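Local atomic coordinates of Ketoacyl_synth_N domain-containing protein (Photorhabdus luminescens subsp. laumondii, PDB entry 6SMO), a protein that probably pairs with a ketosynthase subunit in building polyketide chains, a role related to 3-oxoacyl-[acyl-carrier-protein] synthase activity. Residues Ser50-Ala55 with Ser70-Val75; Asn102-Trp107 with Asn312-Ser317; Asn256-Thr261 with Lys287-Lys292; Lys205-Phe210 with Gly281-Glu286. All blocks are in the same frame, centred on the assembly; numbering follows the deposited sequence.

Interaction 1 of 4, residues Ser50-Ala55 with Ser70-Val75; sequences SDFDGA and SVYGIV
F52 reaches from its loop to residues 70-75 of helix 68-84 and meets V75, Y72 and V71 with the far rim of its ring. CZ of F52 lies 3.9 Å from CG2 of V75, whose methyl sits near the plane of the phenyl ring at its edge. CG1 of V71 approaches the same edge more distantly, 4.4 Å from CE2 of F52. V71 and V75, one helical turn apart, both point at the loop.

The aromatic contact is less regular. CE2 of F52 lies 3.8 Å from CE1 of Y72, at the edge of the tyrosine ring; the planes meet at 58°. The CG of F52 is anti to the backbone N (chi1 -180°), which extends its ring toward the helix.

The polar end of Y72 has its partner outside the two segments: its OH makes a weak hydrogen bond with E220. The contact joins the loop after strand 46-47 to helix 68-84 in the ketosynthase N-terminal region of a thiolase-type fold, and I13 of strand 5-13 touches F52, Y72 and V75 alike. Because the two segments meet through carbon alone, hydrophobic burial and dispersion, rather than directional bonds, join loop and helix.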
loop_
_atom_site.group_PDB
_atom_site.type_symbol
_atom_site.label_atom_id
_atom_site.label_comp_id
_atom_site.label_asym_id
_atom_site.label_seq_id
_atom_site.Cartn_x
_atom_site.Cartn_y
_atom_site.Cartn_z
ATOM N N SER C 50 16.677 -2.766 -22.739
ATOM C CA SER C 50 17.830 -3.212 -23.565
ATOM C C SER C 50 19.140 -2.939 -22.817
ATOM O O SER C 50 19.309 -1.807 -22.317
ATOM C CB SER C 50 17.819 -2.540 -24.913
ATOM O OG SER C 50 16.663 -2.906 -25.652
ATOM N N ASP C 51 20.022 -3.943 -22.746
ATOM C CA ASP C 51 21.379 -3.858 -22.139
ATOM C C ASP C 51 21.261 -3.427 -20.671
ATOM O O ASP C 51 22.027 -2.534 -20.255
ATOM C CB ASP C 51 22.279 -2.904 -22.932
ATOM C CG ASP C 51 22.441 -3.278 -24.396
ATOM O OD1 ASP C 51 22.450 -4.490 -24.695
ATOM O OD2 ASP C 51 22.560 -2.355 -25.226
ATOM N N PHE C 52 20.340 -4.042 -19.921
ATOM C CA PHE C 52 20.106 -3.778 -18.475
ATOM C C PHE C 52 20.325 -5.062 -17.668
ATOM O O PHE C 52 19.842 -6.133 -18.087
ATOM C CB PHE C 52 18.696 -3.233 -18.231
ATOM C CG PHE C 52 18.398 -2.939 -16.782
ATOM C CD1 PHE C 52 18.847 -1.769 -16.189
ATOM C CD2 PHE C 52 17.687 -3.840 -16.003
ATOM C CE1 PHE C 52 18.582 -1.502 -14.854
ATOM C CE2 PHE C 52 17.423 -3.572 -14.668
ATOM C CZ PHE C 52 17.870 -2.403 -14.097
ATOM N N ASP C 53 21.031 -4.939 -16.539
ATOM C CA ASP C 53 21.205 -6.010 -15.520
ATOM C C ASP C 53 21.431 -5.352 -14.154
ATOM O O ASP C 53 22.227 -4.394 -14.084
ATOM C CB ASP C 53 22.355 -6.952 -15.888
ATOM C CG ASP C 53 22.461 -8.175 -14.991
ATOM O OD1 ASP C 53 21.414 -8.623 -14.478
ATOM O OD2 ASP C 53 23.591 -8.671 -14.810
ATOM N N GLY C 54 20.756 -5.858 -13.116
ATOM C CA GLY C 54 20.795 -5.315 -11.743
ATOM C C GLY C 54 21.718 -6.118 -10.840
ATOM O O GLY C 54 21.323 -6.387 -9.688
ATOM N N ALA C 55 22.901 -6.485 -11.344
ATOM C CA ALA C 55 23.951 -7.229 -10.608
ATOM C C ALA C 55 24.893 -6.238 -9.913
ATOM O O ALA C 55 25.275 -6.502 -8.755
ATOM C CB ALA C 55 24.702 -8.136 -11.552
ATOM N N SER C 70 10.538 -3.901 -8.164
ATOM C CA SER C 70 11.337 -3.399 -7.014
ATOM C C SER C 70 12.788 -3.156 -7.452
ATOM O O SER C 70 13.391 -2.180 -6.964
ATOM C CB SER C 70 11.263 -4.338 -5.834
ATOM O OG SER C 70 9.977 -4.294 -5.234
ATOM N N VAL C 71 13.319 -4.008 -8.338
ATOM C CA VAL C 71 14.691 -3.883 -8.918
ATOM C C VAL C 71 14.768 -2.576 -9.718
ATOM O O VAL C 71 15.729 -1.813 -9.502
ATOM C CB VAL C 71 15.062 -5.107 -9.782
ATOM C CG1 VAL C 71 16.337 -4.884 -10.585
ATOM C CG2 VAL C 71 15.182 -6.371 -8.943
ATOM N N TYR C 72 13.788 -2.328 -10.595
ATOM C CA TYR C 72 13.689 -1.111 -11.447
ATOM C C TYR C 72 13.585 0.139 -10.564
ATOM O O TYR C 72 14.144 1.188 -10.936
ATOM C CB TYR C 72 12.481 -1.182 -12.387
ATOM C CG TYR C 72 12.476 -2.310 -13.389
ATOM C CD1 TYR C 72 13.650 -2.823 -13.921
ATOM C CD2 TYR C 72 11.278 -2.849 -13.834
ATOM C CE1 TYR C 72 13.634 -3.856 -14.846
ATOM C CE2 TYR C 72 11.245 -3.877 -14.762
ATOM C CZ TYR C 72 12.427 -4.383 -15.272
ATOM O OH TYR C 72 12.401 -5.396 -16.186
ATOM N N GLY C 73 12.877 0.029 -9.434
ATOM C CA GLY C 73 12.654 1.134 -8.481
ATOM C C GLY C 73 13.940 1.574 -7.804
ATOM O O GLY C 73 14.174 2.796 -7.728
ATOM N N ILE C 74 14.749 0.617 -7.337
ATOM C CA ILE C 74 15.988 0.863 -6.534
ATOM C C ILE C 74 17.057 1.513 -7.426
ATOM O O ILE C 74 17.717 2.456 -6.945
ATOM C CB ILE C 74 16.483 -0.440 -5.869
ATOM C CG1 ILE C 74 15.477 -0.959 -4.837
ATOM C CG2 ILE C 74 17.861 -0.252 -5.250
ATOM C CD1 ILE C 74 15.618 -2.430 -4.520
ATOM N N VAL C 75 17.221 1.036 -8.667
ATOM C CA VAL C 75 18.233 1.566 -9.635
ATOM C C VAL C 75 17.850 2.999 -10.030
ATOM O O VAL C 75 18.770 3.817 -10.220
ATOM C CB VAL C 75 18.407 0.662 -10.873
ATOM C CG1 VAL C 75 18.909 -0.723 -10.495
ATOM C CG2 VAL C 75 17.143 0.557 -11.713
#

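Interaction 2 of 4, residues Asn102-Trp107 with Asn312-Ser317; sequences NCFGGW and NQFSVS
The ring of F314 lies between F104 and N312. CE2 of F104 stands 3.6 Å above one face of it, over the centre, while ND2 of N312 lies above the opposite face, displaced toward the rim. The two phenylalanines thus form a T-shaped, edge-to-face pair in which F104 supplies the edge, with centroids 4.9 Å apart and planes at 76°. F104 CG is anti to the carbonyl carbon (chi1 -81°), which directs the ring at its partner.

Beside this pair the chains meet through smaller groups. SG of C103 touches CB of S315 at 4.0 Å, and OG of S315 comes 3.7 Å from CA of N102. The hydroxyl is hydrogen-bonded to E187 and to the carbonyl of G101, and E187 also accepts from the backbone N of C103, so one carboxylate links both segments. Within 312-317 a further bond, from N of Q313 to OG of S317 (2.8 Å), holds the turn. The sequence NQFSVS is reminiscent of the start of the glycine-rich NSFGFGG loop of ketosynthases.

Strand 96-101 leads directly into 102-107, and strand 180-187 contributes E187. V194 and L198 of helix 192-204 pack on F104, L198 also on F314, and F165 and Y162 of the neighbouring PKS_KS chain pack on F104 and F314 respectively, at the interface with that chain.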
loop_
_atom_site.group_PDB
_atom_site.type_symbol
_atom_site.label_atom_id
_atom_site.label_comp_id
_atom_site.label_asym_id
_atom_site.label_seq_id
_atom_site.Cartn_x
_atom_site.Cartn_y
_atom_site.Cartn_z
ATOM N N ASN C 102 2.519 2.092 -8.006
ATOM C CA ASN C 102 2.593 0.747 -8.637
ATOM C C ASN C 102 1.199 0.112 -8.643
ATOM O O ASN C 102 0.574 0.060 -7.566
ATOM C CB ASN C 102 3.606 -0.155 -7.929
ATOM C CG ASN C 102 3.707 -1.526 -8.564
ATOM O OD1 ASN C 102 3.336 -2.524 -7.952
ATOM N ND2 ASN C 102 4.185 -1.580 -9.795
ATOM N N CYS C 103 0.755 -0.371 -9.808
ATOM C CA CYS C 103 -0.625 -0.861 -10.072
ATOM C C CYS C 103 -0.663 -2.395 -10.136
ATOM O O CYS C 103 -1.522 -2.985 -9.451
ATOM C CB CYS C 103 -1.164 -0.266 -11.368
ATOM S SG CYS C 103 -1.189 1.546 -11.372
ATOM N N PHE C 104 0.227 -3.013 -10.921
ATOM C CA PHE C 104 0.164 -4.450 -11.312
ATOM C C PHE C 104 0.928 -5.345 -10.324
ATOM O O PHE C 104 0.746 -6.578 -10.398
ATOM C CB PHE C 104 0.683 -4.644 -12.739
ATOM C CG PHE C 104 -0.325 -4.315 -13.810
ATOM C CD1 PHE C 104 -1.315 -5.223 -14.153
ATOM C CD2 PHE C 104 -0.291 -3.094 -14.467
ATOM C CE1 PHE C 104 -2.246 -4.919 -15.135
ATOM C CE2 PHE C 104 -1.224 -2.793 -15.448
ATOM C CZ PHE C 104 -2.199 -3.705 -15.780
ATOM N N GLY C 105 1.746 -4.765 -9.441
ATOM C CA GLY C 105 2.505 -5.517 -8.422
ATOM C C GLY C 105 3.714 -6.216 -9.021
ATOM O O GLY C 105 4.340 -5.635 -9.931
ATOM N N GLY C 106 4.029 -7.421 -8.533
ATOM C CA GLY C 106 5.202 -8.214 -8.955
ATOM C C GLY C 106 4.854 -9.675 -9.183
ATOM O O GLY C 106 5.158 -10.500 -8.298
ATOM N N TRP C 107 4.263 -9.987 -10.340
ATOM C CA TRP C 107 3.778 -11.347 -10.705
ATOM C C TRP C 107 4.941 -12.238 -11.159
ATOM O O TRP C 107 4.830 -13.467 -10.982
ATOM C CB TRP C 107 2.680 -11.264 -11.775
ATOM C CG TRP C 107 1.311 -11.087 -11.198
ATOM C CD1 TRP C 107 0.570 -9.942 -11.159
ATOM C CD2 TRP C 107 0.523 -12.098 -10.545
ATOM N NE1 TRP C 107 -0.630 -10.173 -10.541
ATOM C CE2 TRP C 107 -0.687 -11.486 -10.152
ATOM C CE3 TRP C 107 0.716 -13.456 -10.265
ATOM C CZ2 TRP C 107 -1.692 -12.189 -9.490
ATOM C CZ3 TRP C 107 -0.278 -14.149 -9.611
ATOM C CH2 TRP C 107 -1.466 -13.522 -9.230
ATOM N N ASN C 312 2.418 3.390 -23.055
ATOM C CA ASN C 312 1.631 3.400 -21.802
ATOM C C ASN C 312 2.433 2.631 -20.755
ATOM O O ASN C 312 2.704 1.456 -20.977
ATOM C CB ASN C 312 0.245 2.798 -22.023
ATOM C CG ASN C 312 -0.688 3.011 -20.856
ATOM O OD1 ASN C 312 -0.419 3.823 -19.987
ATOM N ND2 ASN C 312 -1.788 2.291 -20.833
ATOM N N GLN C 313 2.822 3.301 -19.673
ATOM C CA GLN C 313 3.601 2.645 -18.595
ATOM C C GLN C 313 2.776 2.602 -17.309
ATOM O O GLN C 313 3.352 2.246 -16.279
ATOM C CB GLN C 313 4.905 3.402 -18.365
ATOM C CG GLN C 313 5.665 3.712 -19.643
ATOM C CD GLN C 313 6.957 4.425 -19.349
ATOM O OE1 GLN C 313 7.114 5.609 -19.627
ATOM N NE2 GLN C 313 7.892 3.704 -18.767
ATOM N N PHE C 314 1.490 2.956 -17.386
ATOM C CA PHE C 314 0.603 3.004 -16.192
ATOM C C PHE C 314 1.146 4.019 -15.188
ATOM O O PHE C 314 1.234 5.189 -15.542
ATOM C CB PHE C 314 0.271 1.612 -15.656
ATOM C CG PHE C 314 -0.345 0.733 -16.707
ATOM C CD1 PHE C 314 -1.704 0.770 -16.945
ATOM C CD2 PHE C 314 0.444 -0.080 -17.497
ATOM C CE1 PHE C 314 -2.267 -0.014 -17.935
ATOM C CE2 PHE C 314 -0.118 -0.865 -18.484
ATOM C CZ PHE C 314 -1.472 -0.830 -18.698
ATOM N N SER C 315 1.501 3.568 -13.987
ATOM C CA SER C 315 1.971 4.467 -12.903
ATOM C C SER C 315 3.226 5.250 -13.308
ATOM O O SER C 315 3.390 6.368 -12.827
ATOM C CB SER C 315 2.136 3.742 -11.599
ATOM O OG SER C 315 3.200 2.816 -11.665
ATOM N N VAL C 316 4.128 4.639 -14.067
ATOM C CA VAL C 316 5.360 5.341 -14.526
ATOM C C VAL C 316 4.971 6.495 -15.459
ATOM O O VAL C 316 5.669 7.515 -15.450
ATOM C CB VAL C 316 6.380 4.371 -15.150
ATOM C CG1 VAL C 316 7.714 5.044 -15.403
ATOM C CG2 VAL C 316 6.575 3.150 -14.275
ATOM N N SER C 317 3.948 6.303 -16.292
ATOM C CA SER C 317 3.473 7.378 -17.200
ATOM C C SER C 317 3.049 8.591 -16.367
ATOM O O SER C 317 2.309 8.423 -15.398
ATOM C CB SER C 317 2.361 6.903 -18.070
ATOM O OG SER C 317 2.848 5.988 -19.026
#

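Interaction 3 of 4, residues Asn256-Thr261 with Lys287-Lys292; sequences NTRNNT and KEITSK
I289 packs its two methyl ends against R258 and N259, and this is the close-fitting part of the contact. CD1 of I289 lies 3.8 Å from CD of R258 and over one face of the guanidinium group, while CG2 of I289 sits 3.9 Å from OD1 of N259. The arginine can present a face because its chain bends at chi3 (60°), folding the head back beside its own helix. There NE of R258 donates to OD1 of N259 over 3.1 Å, with an N-H...O angle of 158°, and NH1 adds a weak bond to the same oxygen. The acceptor lies close to the guanidinium plane, so the two bonds should restrain the group's rotation while the isoleucine packs on its flat side. NH2 of R258 is weakly bonded to the carbonyl of V209.

Helix 286-296, which carries I289, joins the parallel paired strands 275-278 and 302-304 in a beta-alpha-beta crossover; helix 255-261 lies against it on the outside of the fold. L262, just beyond that helix, also touches I289.

The other side is looser. The exposed K292 starts toward residues 256-261 but its side chain stays 5.5 Å from them, and that of E288, also exposed, comes no nearer than 7.5 Å.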
loop_
_atom_site.group_PDB
_atom_site.type_symbol
_atom_site.label_atom_id
_atom_site.label_comp_id
_atom_site.label_asym_id
_atom_site.label_seq_id
_atom_site.Cartn_x
_atom_site.Cartn_y
_atom_site.Cartn_z
ATOM N N ASN C 256 -20.193 15.124 -18.243
ATOM C CA ASN C 256 -20.599 16.518 -17.914
ATOM C C ASN C 256 -19.549 17.147 -16.988
ATOM O O ASN C 256 -19.068 18.250 -17.311
ATOM C CB ASN C 256 -22.002 16.574 -17.304
ATOM C CG ASN C 256 -23.081 16.107 -18.259
ATOM O OD1 ASN C 256 -23.874 15.229 -17.926
ATOM N ND2 ASN C 256 -23.118 16.681 -19.451
ATOM N N THR C 257 -19.203 16.465 -15.891
ATOM C CA THR C 257 -18.220 16.927 -14.871
ATOM C C THR C 257 -16.798 16.893 -15.448
ATOM O O THR C 257 -15.964 17.695 -14.986
ATOM C CB THR C 257 -18.309 16.089 -13.588
ATOM O OG1 THR C 257 -18.158 14.715 -13.941
ATOM C CG2 THR C 257 -19.613 16.287 -12.845
ATOM N N ARG C 258 -16.540 15.998 -16.410
ATOM C CA ARG C 258 -15.217 15.794 -17.065
ATOM C C ARG C 258 -14.669 17.137 -17.562
ATOM O O ARG C 258 -13.521 17.472 -17.205
ATOM C CB ARG C 258 -15.358 14.794 -18.218
ATOM C CG ARG C 258 -14.072 14.514 -18.984
ATOM C CD ARG C 258 -14.336 13.770 -20.280
ATOM N NE ARG C 258 -15.202 14.529 -21.175
ATOM C CZ ARG C 258 -15.771 14.054 -22.281
ATOM N NH1 ARG C 258 -16.540 14.845 -23.011
ATOM N NH2 ARG C 258 -15.578 12.802 -22.657
ATOM N N ASN C 259 -15.461 17.868 -18.352
ATOM C CA ASN C 259 -15.069 19.151 -18.998
ATOM C C ASN C 259 -14.873 20.236 -17.929
ATOM O O ASN C 259 -13.985 21.091 -18.119
ATOM C CB ASN C 259 -16.090 19.589 -20.052
ATOM C CG ASN C 259 -16.083 18.716 -21.289
ATOM O OD1 ASN C 259 -15.634 17.572 -21.251
ATOM N ND2 ASN C 259 -16.585 19.244 -22.394
ATOM N N ASN C 260 -15.671 20.202 -16.856
ATOM C CA ASN C 260 -15.593 21.158 -15.718
ATOM C C ASN C 260 -14.297 20.920 -14.930
ATOM O O ASN C 260 -13.735 21.909 -14.421
ATOM C CB ASN C 260 -16.816 21.053 -14.801
ATOM C CG ASN C 260 -18.112 21.429 -15.487
ATOM O OD1 ASN C 260 -19.070 20.661 -15.476
ATOM N ND2 ASN C 260 -18.153 22.608 -16.086
ATOM N N THR C 261 -13.846 19.664 -14.833
ATOM C CA THR C 261 -12.642 19.246 -14.062
ATOM C C THR C 261 -11.368 19.740 -14.760
ATOM O O THR C 261 -10.395 20.047 -14.044
ATOM C CB THR C 261 -12.601 17.724 -13.859
ATOM O OG1 THR C 261 -13.903 17.279 -13.480
ATOM C CG2 THR C 261 -11.601 17.298 -12.807
ATOM N N LYS C 287 -7.501 16.164 -26.823
ATOM C CA LYS C 287 -7.043 17.440 -27.443
ATOM C C LYS C 287 -8.234 18.388 -27.636
ATOM O O LYS C 287 -8.034 19.607 -27.483
ATOM C CB LYS C 287 -6.326 17.187 -28.775
ATOM C CG LYS C 287 -5.472 18.350 -29.266
ATOM C CD LYS C 287 -4.802 18.113 -30.603
ATOM C CE LYS C 287 -3.962 19.291 -31.054
ATOM N NZ LYS C 287 -3.445 19.104 -32.429
ATOM N N GLU C 288 -9.420 17.853 -27.951
ATOM C CA GLU C 288 -10.659 18.646 -28.184
ATOM C C GLU C 288 -11.143 19.248 -26.859
ATOM O O GLU C 288 -11.313 20.482 -26.807
ATOM C CB GLU C 288 -11.754 17.782 -28.814
ATOM C CG GLU C 288 -12.933 18.585 -29.338
ATOM C CD GLU C 288 -14.148 17.763 -29.734
ATOM O OE1 GLU C 288 -13.975 16.576 -30.076
ATOM O OE2 GLU C 288 -15.266 18.314 -29.699
ATOM N N ILE C 289 -11.350 18.411 -25.836
ATOM C CA ILE C 289 -12.008 18.798 -24.548
ATOM C C ILE C 289 -11.069 19.683 -23.714
ATOM O O ILE C 289 -11.584 20.612 -23.060
ATOM C CB ILE C 289 -12.502 17.564 -23.757
ATOM C CG1 ILE C 289 -11.369 16.607 -23.370
ATOM C CG2 ILE C 289 -13.608 16.856 -24.527
ATOM C CD1 ILE C 289 -11.791 15.492 -22.439
ATOM N N THR C 290 -9.757 19.417 -23.730
ATOM C CA THR C 290 -8.745 20.147 -22.914
ATOM C C THR C 290 -8.510 21.543 -23.509
ATOM O O THR C 290 -8.402 22.502 -22.718
ATOM C CB THR C 290 -7.432 19.362 -22.793
ATOM O OG1 THR C 290 -7.737 17.989 -22.546
ATOM C CG2 THR C 290 -6.543 19.885 -21.686
ATOM N N SER C 291 -8.429 21.647 -24.840
ATOM C CA SER C 291 -8.228 22.919 -25.587
ATOM C C SER C 291 -9.439 23.842 -25.399
ATOM O O SER C 291 -9.237 25.071 -25.344
ATOM C CB SER C 291 -7.967 22.660 -27.049
ATOM O OG SER C 291 -6.790 21.885 -27.223
ATOM N N LYS C 292 -10.644 23.267 -25.308
ATOM C CA LYS C 292 -11.920 24.008 -25.112
ATOM C C LYS C 292 -11.950 24.595 -23.695
ATOM O O LYS C 292 -12.452 25.724 -23.537
ATOM C CB LYS C 292 -13.122 23.091 -25.368
ATOM C CG LYS C 292 -14.418 23.806 -25.729
ATOM C CD LYS C 292 -15.294 24.139 -24.541
ATOM C CE LYS C 292 -16.584 24.825 -24.938
ATOM N NZ LYS C 292 -17.335 25.307 -23.755
#

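Interaction 4 of 4, residues Lys205-Phe210 with Gly281-Glu286; sequences KHSEVF and GIYDDE
Y283 lays its ring beneath the CB of F210, which sits over one face, offset toward the rim, 4.1 Å from CG of Y283. CG2 of I282, its neighbour in sequence, covers the opposite face. The F210 ring itself swings away: its plane is only 23° from that of the tyrosine, but the centroids are 5.8 Å apart and the rings barely overlap. F210 stacks instead on F357. Farther along the tyrosine, CB of S207 approaches CE1 of Y283 obliquely, at 3.4 Å.

The polar ends turn to other partners. OG of S207 is hydrogen-bonded to the carbonyl of N359, and the hydroxyl of Y283 to the side chain of the same N359, so one residue ties both segments. OG of S207 also receives a weak bond from N of F210. CB of D285 lies beside the carbonyl of F210. Within 281-286, N of G281 donates almost straight, at 173°, to OE1 of E286, through the syn lone pair of that oxygen, and so closes the turn.

That turn is the connection from strand 275-278 into helix 286-296, the strand-to-helix loop of a beta-alpha-beta crossover, here covered by the loop that follows helix 192-204.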
loop_
_atom_site.group_PDB
_atom_site.type_symbol
_atom_site.label_atom_id
_atom_site.label_comp_id
_atom_site.label_asym_id
_atom_site.label_seq_id
_atom_site.Cartn_x
_atom_site.Cartn_y
_atom_site.Cartn_z
ATOM N N LYS C 205 -10.615 -2.155 -25.068
ATOM C CA LYS C 205 -11.330 -1.484 -23.946
ATOM C C LYS C 205 -11.301 0.038 -24.135
ATOM O O LYS C 205 -10.196 0.596 -24.292
ATOM C CB LYS C 205 -10.723 -1.863 -22.591
ATOM C CG LYS C 205 -11.282 -3.137 -21.974
ATOM C CD LYS C 205 -10.992 -3.277 -20.494
ATOM C CE LYS C 205 -11.908 -4.266 -19.802
ATOM N NZ LYS C 205 -13.265 -3.709 -19.592
ATOM N N HIS C 206 -12.481 0.668 -24.108
ATOM C CA HIS C 206 -12.684 2.141 -24.173
ATOM C C HIS C 206 -13.027 2.664 -22.774
ATOM O O HIS C 206 -13.529 1.870 -21.952
ATOM C CB HIS C 206 -13.773 2.488 -25.202
ATOM C CG HIS C 206 -15.164 2.410 -24.666
ATOM N ND1 HIS C 206 -15.796 1.206 -24.415
ATOM C CD2 HIS C 206 -16.046 3.378 -24.334
ATOM C CE1 HIS C 206 -17.006 1.437 -23.949
ATOM N NE2 HIS C 206 -17.185 2.762 -23.890
ATOM N N SER C 207 -12.761 3.949 -22.521
ATOM C CA SER C 207 -13.128 4.670 -21.273
ATOM C C SER C 207 -14.544 5.239 -21.420
ATOM O O SER C 207 -14.794 5.944 -22.417
ATOM C CB SER C 207 -12.125 5.749 -20.949
ATOM O OG SER C 207 -12.529 6.497 -19.811
ATOM N N GLU C 208 -15.428 4.935 -20.464
ATOM C CA GLU C 208 -16.848 5.383 -20.451
ATOM C C GLU C 208 -16.912 6.907 -20.293
ATOM O O GLU C 208 -17.894 7.503 -20.778
ATOM C CB GLU C 208 -17.622 4.688 -19.329
ATOM C CG GLU C 208 -17.814 3.198 -19.556
ATOM C CD GLU C 208 -18.494 2.462 -18.414
ATOM O OE1 GLU C 208 -18.078 1.325 -18.116
ATOM O OE2 GLU C 208 -19.440 3.027 -17.826
ATOM N N VAL C 209 -15.909 7.507 -19.642
ATOM C CA VAL C 209 -15.829 8.974 -19.368
ATOM C C VAL C 209 -15.176 9.678 -20.564
ATOM O O VAL C 209 -15.779 10.641 -21.073
ATOM C CB VAL C 209 -15.067 9.263 -18.059
ATOM C CG1 VAL C 209 -14.984 10.755 -17.765
ATOM C CG2 VAL C 209 -15.678 8.525 -16.877
ATOM N N PHE C 210 -13.996 9.216 -20.993
ATOM C CA PHE C 210 -13.106 9.923 -21.955
ATOM C C PHE C 210 -13.427 9.502 -23.397
ATOM O O PHE C 210 -13.661 10.404 -24.228
ATOM C CB PHE C 210 -11.640 9.704 -21.573
ATOM C CG PHE C 210 -11.239 10.438 -20.319
ATOM C CD1 PHE C 210 -11.107 11.819 -20.321
ATOM C CD2 PHE C 210 -11.024 9.759 -19.129
ATOM C CE1 PHE C 210 -10.755 12.501 -19.167
ATOM C CE2 PHE C 210 -10.670 10.444 -17.976
ATOM C CZ PHE C 210 -10.539 11.813 -17.996
ATOM N N GLY C 281 -2.262 11.515 -23.679
ATOM C CA GLY C 281 -1.942 10.934 -24.998
ATOM C C GLY C 281 -2.420 9.499 -25.151
ATOM O O GLY C 281 -1.932 8.823 -26.078
ATOM N N ILE C 282 -3.340 9.047 -24.291
ATOM C CA ILE C 282 -3.943 7.679 -24.338
ATOM C C ILE C 282 -5.180 7.720 -25.243
ATOM O O ILE C 282 -5.270 6.871 -26.153
ATOM C CB ILE C 282 -4.289 7.169 -22.924
ATOM C CG1 ILE C 282 -3.062 7.116 -22.008
ATOM C CG2 ILE C 282 -5.000 5.823 -22.989
ATOM C CD1 ILE C 282 -2.006 6.112 -22.425
ATOM N N TYR C 283 -6.088 8.669 -24.994
ATOM C CA TYR C 283 -7.445 8.743 -25.602
ATOM C C TYR C 283 -7.484 9.826 -26.688
ATOM O O TYR C 283 -6.715 10.805 -26.609
ATOM C CB TYR C 283 -8.492 8.974 -24.510
ATOM C CG TYR C 283 -8.482 7.926 -23.427
ATOM C CD1 TYR C 283 -9.163 6.729 -23.583
ATOM C CD2 TYR C 283 -7.770 8.115 -22.253
ATOM C CE1 TYR C 283 -9.148 5.754 -22.597
ATOM C CE2 TYR C 283 -7.745 7.152 -21.257
ATOM C CZ TYR C 283 -8.438 5.966 -21.429
ATOM O OH TYR C 283 -8.418 5.013 -20.453
ATOM N N ASP C 284 -8.381 9.643 -27.665
ATOM C CA ASP C 284 -8.483 10.452 -28.910
ATOM C C ASP C 284 -9.036 11.850 -28.601
ATOM O O ASP C 284 -8.513 12.827 -29.171
ATOM C CB ASP C 284 -9.374 9.759 -29.947
ATOM C CG ASP C 284 -8.844 8.422 -30.437
ATOM O OD1 ASP C 284 -7.968 7.851 -29.758
ATOM O OD2 ASP C 284 -9.316 7.960 -31.495
ATOM N N ASP C 285 -10.052 11.935 -27.735
ATOM C CA ASP C 285 -10.897 13.147 -27.540
ATOM C C ASP C 285 -10.198 14.179 -26.644
ATOM O O ASP C 285 -10.729 15.302 -26.545
ATOM C CB ASP C 285 -12.262 12.770 -26.958
ATOM C CG ASP C 285 -13.101 11.883 -27.864
ATOM O OD1 ASP C 285 -12.959 12.000 -29.098
ATOM O OD2 ASP C 285 -13.889 11.079 -27.327
ATOM N N GLU C 286 -9.064 13.827 -26.025
ATOM C CA GLU C 286 -8.332 14.679 -25.046
ATOM C C GLU C 286 -8.090 16.080 -25.625
ATOM O O GLU C 286 -8.444 17.061 -24.941
ATOM C CB GLU C 286 -6.997 14.039 -24.657
ATOM C CG GLU C 286 -6.168 14.895 -23.713
ATOM C CD GLU C 286 -4.941 14.212 -23.134
ATOM O OE1 GLU C 286 -4.466 13.231 -23.742
ATOM O OE2 GLU C 286 -4.463 14.665 -22.074
#

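Interactions 1 and 2 are buried contacts within the fold, whereas interaction 3 is a partly exposed helix pair near its periphery; interaction 4, also buried, lies beside it, with centres about 12 Å apart. Interactions 3 and 4 share an element: segment 281-286 runs straight into 287-292, and CD1 of I289 approaches the ring of F210. Interaction 4 also touches interaction 2, where CD1 of I282 meets N312. Interaction 1 relies on carbon packing alone, in contrast to the mixed apolar and charged contact at the edge of the fold in interaction 3. Between these extremes, interaction 2 joins an aromatic pair to a shared carboxylate, and interaction 4 combines slight ring overlap with polar ends bonded to N359.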